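Local coordinates for hypothetical protein BP2299 (Bordetella pertussis Tohama I, PDB 2FQP), which is of unknown function but is a small cupin-fold protein that binds a zinc ion, which suggests a metal-dependent role, at residues H34-D39 against E91-A96. Residues are numbered along the deposited sequence; the frame is centred on the assembly and turned at random.
With ZN (zinc ion), chain E.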
ATOM      1  N   HIS A  34      11.131  -0.111 -17.959  1.00 12.98           N
ATOM      2  CA  HIS A  34      11.573  -1.183 -17.085  1.00 13.05           C
ATOM      3  C   HIS A  34      10.692  -2.428 -17.290  1.00 14.02           C
ATOM      4  O   HIS A  34       9.581  -2.347 -17.839  1.00 13.02           O
ATOM      5  CB  HIS A  34      11.554  -0.721 -15.619  1.00 14.74           C
ATOM      6  CG  HIS A  34      10.212  -0.288 -15.128  1.00 12.02           C
ATOM      7  ND1 HIS A  34       9.681   0.939 -15.465  1.00 10.30           N
ATOM      8  CD2 HIS A  34       9.291  -0.897 -14.336  1.00 16.01           C
ATOM      9  CE1 HIS A  34       8.496   1.076 -14.881  1.00 12.18           C
ATOM     10  NE2 HIS A  34       8.244  -0.013 -14.179  1.00 11.84           N
ATOM     11  N   ARG A  35      11.189  -3.569 -16.830  1.00 14.39           N
ATOM     12  CA  ARG A  35      10.451  -4.819 -16.875  1.00 16.79           C
ATOM     13  C   ARG A  35      10.214  -5.265 -15.429  1.00 16.83           C
ATOM     14  O   ARG A  35      11.161  -5.326 -14.666  1.00 17.55           O
ATOM     15  CB  ARG A  35      11.245  -5.912 -17.581  1.00 16.94           C
ATOM     16  CG  ARG A  35      10.520  -7.258 -17.621  1.00 23.77           C
ATOM     17  CD  ARG A  35      11.303  -8.342 -18.375  1.00 22.08           C
ATOM     18  NE  ARG A  35      10.433  -9.458 -18.740  1.00 30.74           N
ATOM     19  CZ  ARG A  35       9.990 -10.393 -17.902  1.00 34.65           C
ATOM     20  NH1 ARG A  35      10.327 -10.370 -16.618  1.00 31.45           N
ATOM     21  NH2 ARG A  35       9.194 -11.368 -18.360  1.00 36.96           N
ATOM     22  N   HIS A  36       8.990  -5.630 -15.089  1.00 14.39           N
ATOM     23  CA  HIS A  36       8.708  -6.143 -13.753  1.00 12.71           C
ATOM     24  C   HIS A  36       9.063  -7.598 -13.679  1.00 15.36           C
ATOM     25  O   HIS A  36       8.467  -8.402 -14.379  1.00 12.53           O
ATOM     26  CB  HIS A  36       7.253  -5.958 -13.415  1.00 16.25           C
ATOM     27  CG  HIS A  36       6.953  -4.564 -13.033  1.00 10.51           C
ATOM     28  ND1 HIS A  36       7.114  -4.108 -11.742  1.00 12.26           N
ATOM     29  CD2 HIS A  36       6.616  -3.489 -13.785  1.00 16.95           C
ATOM     30  CE1 HIS A  36       6.858  -2.811 -11.717  1.00 16.50           C
ATOM     31  NE2 HIS A  36       6.547  -2.416 -12.943  1.00 13.75           N
ATOM     32  N   SER A  37      10.002  -7.917 -12.783  1.00 14.04           N
ATOM     33  CA  SER A  37      10.492  -9.304 -12.615  1.00 17.72           C
ATOM     34  C   SER A  37       9.685 -10.121 -11.597  1.00 15.33           C
ATOM     35  O   SER A  37       9.850 -11.357 -11.487  1.00 12.47           O
ATOM     36  CB  SER A  37      11.974  -9.271 -12.212  1.00 18.18           C
ATOM     37  OG  SER A  37      12.112  -8.746 -10.917  1.00 20.72           O
HETATM   38  N   MSE A  38       8.739  -9.456 -10.933  1.00 11.58           N
HETATM   39  CA  MSE A  38       7.874 -10.084  -9.931  1.00 13.02           C
HETATM   40  C   MSE A  38       6.443  -9.645 -10.022  1.00 12.93           C
HETATM   41  O   MSE A  38       6.170  -8.509 -10.414  1.00  9.62           O
HETATM   42  CB  MSE A  38       8.407  -9.714  -8.555  1.00 11.48           C
HETATM   43  CG  MSE A  38       9.676 -10.423  -8.227  1.00 14.03           C
HETATM   44 SE   MSE A  38      10.400  -9.661  -6.568  1.00 18.84          SE
HETATM   45  CE  MSE A  38      11.519  -8.293  -7.344  1.00 18.24           C
ATOM     46  N   ASP A  39       5.505 -10.513  -9.644  1.00 10.61           N
ATOM     47  CA  ASP A  39       4.121 -10.017  -9.403  1.00 11.05           C
ATOM     48  C   ASP A  39       4.215  -8.871  -8.391  1.00 11.36           C
ATOM     49  O   ASP A  39       5.059  -8.873  -7.472  1.00 11.35           O
ATOM     50  CB  ASP A  39       3.192 -11.100  -8.859  1.00 12.37           C
ATOM     51  CG  ASP A  39       2.986 -12.267  -9.817  1.00 19.49           C
ATOM     52  OD1 ASP A  39       3.185 -12.127 -11.037  1.00 11.83           O
ATOM     53  OD2 ASP A  39       2.577 -13.347  -9.324  1.00 14.59           O
ATOM     54  N   GLU A  91       4.802   0.433  -4.074  1.00  9.78           N
ATOM     55  CA  GLU A  91       4.843  -0.767  -4.873  1.00 10.61           C
ATOM     56  C   GLU A  91       5.398  -1.931  -4.041  1.00 10.60           C
ATOM     57  O   GLU A  91       6.464  -1.827  -3.453  1.00 13.48           O
ATOM     58  CB  GLU A  91       5.700  -0.536  -6.131  1.00 10.70           C
ATOM     59  CG  GLU A  91       5.497  -1.576  -7.224  1.00 20.07           C
ATOM     60  CD  GLU A  91       6.020  -1.057  -8.599  1.00 16.70           C
ATOM     61  OE1 GLU A  91       7.215  -1.206  -8.858  1.00 20.10           O
ATOM     62  OE2 GLU A  91       5.238  -0.447  -9.351  1.00 24.48           O
ATOM     63  N   ILE A  92       4.638  -3.025  -3.986  1.00 11.49           N
ATOM     64  CA  ILE A  92       4.984  -4.209  -3.169  1.00  8.52           C
ATOM     65  C   ILE A  92       5.255  -5.370  -4.105  1.00 10.83           C
ATOM     66  O   ILE A  92       4.334  -5.901  -4.730  1.00 10.21           O
ATOM     67  CB  ILE A  92       3.852  -4.608  -2.195  1.00 10.02           C
ATOM     68  CG1 ILE A  92       3.536  -3.485  -1.222  1.00 12.82           C
ATOM     69  CG2 ILE A  92       4.242  -5.853  -1.383  1.00 12.61           C
ATOM     70  CD1 ILE A  92       2.233  -2.808  -1.481  1.00 23.23           C
ATOM     71  N   GLU A  93       6.523  -5.719  -4.255  1.00 12.94           N
ATOM     72  CA  GLU A  93       6.906  -6.792  -5.166  1.00 11.93           C
ATOM     73  C   GLU A  93       7.012  -8.076  -4.339  1.00 13.65           C
ATOM     74  O   GLU A  93       7.588  -8.083  -3.231  1.00 11.67           O
ATOM     75  CB  GLU A  93       8.221  -6.493  -5.883  1.00 13.59           C
ATOM     76  CG  GLU A  93       8.204  -5.288  -6.802  1.00 12.21           C
ATOM     77  CD  GLU A  93       9.530  -5.147  -7.466  1.00 14.75           C
ATOM     78  OE1 GLU A  93      10.443  -4.603  -6.813  1.00 17.43           O
ATOM     79  OE2 GLU A  93       9.685  -5.640  -8.598  1.00 13.88           O
ATOM     80  N   ILE A  94       6.492  -9.161  -4.902  1.00 14.04           N
ATOM     81  CA  ILE A  94       6.410 -10.439  -4.204  1.00 13.37           C
ATOM     82  C   ILE A  94       7.519 -11.344  -4.697  1.00 13.37           C
ATOM     83  O   ILE A  94       7.573 -11.682  -5.878  1.00 12.48           O
ATOM     84  CB  ILE A  94       5.022 -11.107  -4.454  1.00 14.88           C
ATOM     85  CG1 ILE A  94       3.875 -10.143  -4.131  1.00 13.54           C
ATOM     86  CG2 ILE A  94       4.897 -12.392  -3.677  1.00 20.36           C
ATOM     87  CD1 ILE A  94       3.959  -9.498  -2.782  1.00 23.57           C
ATOM     88  N   LYS A  95       8.432 -11.726  -3.806  1.00 13.54           N
ATOM     89  CA  LYS A  95       9.589 -12.499  -4.220  1.00 14.37           C
ATOM     90  C   LYS A  95       9.164 -13.946  -4.442  1.00 16.04           C
ATOM     91  O   LYS A  95       8.210 -14.447  -3.816  1.00 20.08           O
ATOM     92  CB  LYS A  95      10.713 -12.425  -3.171  1.00 12.35           C
ATOM     93  CG  LYS A  95      11.152 -10.991  -2.866  1.00 13.33           C
ATOM     94  CD  LYS A  95      12.511 -10.883  -2.233  1.00 15.16           C
ATOM     95  CE  LYS A  95      12.880  -9.394  -2.004  1.00 10.44           C
ATOM     96  NZ  LYS A  95      14.096  -9.196  -1.297  1.00 12.95           N
ATOM     97  N   ALA A  96       9.874 -14.615  -5.326  1.00 20.49           N
ATOM     98  CA  ALA A  96       9.621 -16.042  -5.531  1.00 24.07           C
ATOM     99  C   ALA A  96      10.733 -16.778  -4.830  1.00 28.80           C
ATOM    100  O   ALA A  96      10.536 -17.236  -3.710  1.00 33.17           O
ATOM    101  CB  ALA A  96       9.582 -16.376  -6.974  1.00 26.25           C
TER
HETATM  102 ZN    ZN E 100       6.477  -0.403 -13.280  1.00 22.09          ZN
HETATM  103  O   HOH W   1       7.912  -6.330 -10.352  1.00 13.13           O
HETATM  104  O   HOH W   2      11.154  -6.063 -10.806  1.00 19.96           O
HETATM  105  O   HOH W   3       7.508   0.276 -11.232  1.00 31.37           O
HETATM  106  O   HOH W   4       4.954  -0.075 -11.971  1.00 16.44           O
HETATM  107  O   HOH W   5       6.419   1.814 -12.816  1.00 21.41           O
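Selenomethionine Met38 lies across Glu93 at about a right angle, its bent end bringing CE to 3.5 Å from Glu93 OE2 while SE packs against CA and CG of Lys95. Nearer the root of the same side chain, CG rests 3.4 Å from the carbonyl O of Ile94. The backbones join beside it through one nearly straight bond, Ile94 N to Asp39 O at 3.0 Å. Glu93 reaches the histidine side through water: a single molecule accepts from His36 ND1 and donates to both Met38 O and Glu93 OE2, the last at 2.6 Å, and a second links that carboxylate oxygen to Ser37 N. With ND1 engaged by this first water and NE2 bound to zinc at 2.0 Å, the His36 ring is held at both nitrogens. The Glu91 side chain approaches His36 from the opposite direction, CG anti to its backbone N (chi1 -164°), which carries OE1 to the ring edge, 3.3 Å from His36 CE1, with the carboxylate turned 72° from the ring. Its two oxygens each accept from a different zinc-bound water, making Glu91 a second-shell residue that could orient and polarise them. His34 and His77 complete the three histidine ligands, His34-Arg35-His36 being the His-X-His pair of cupin metal sites. The contact thus ties the loop leaving strand 34-35, in one sheet of the double-stranded beta-helix, to the end of strand 87-94 in the other, which runs between antiparallel strands 18-25 and 40-44.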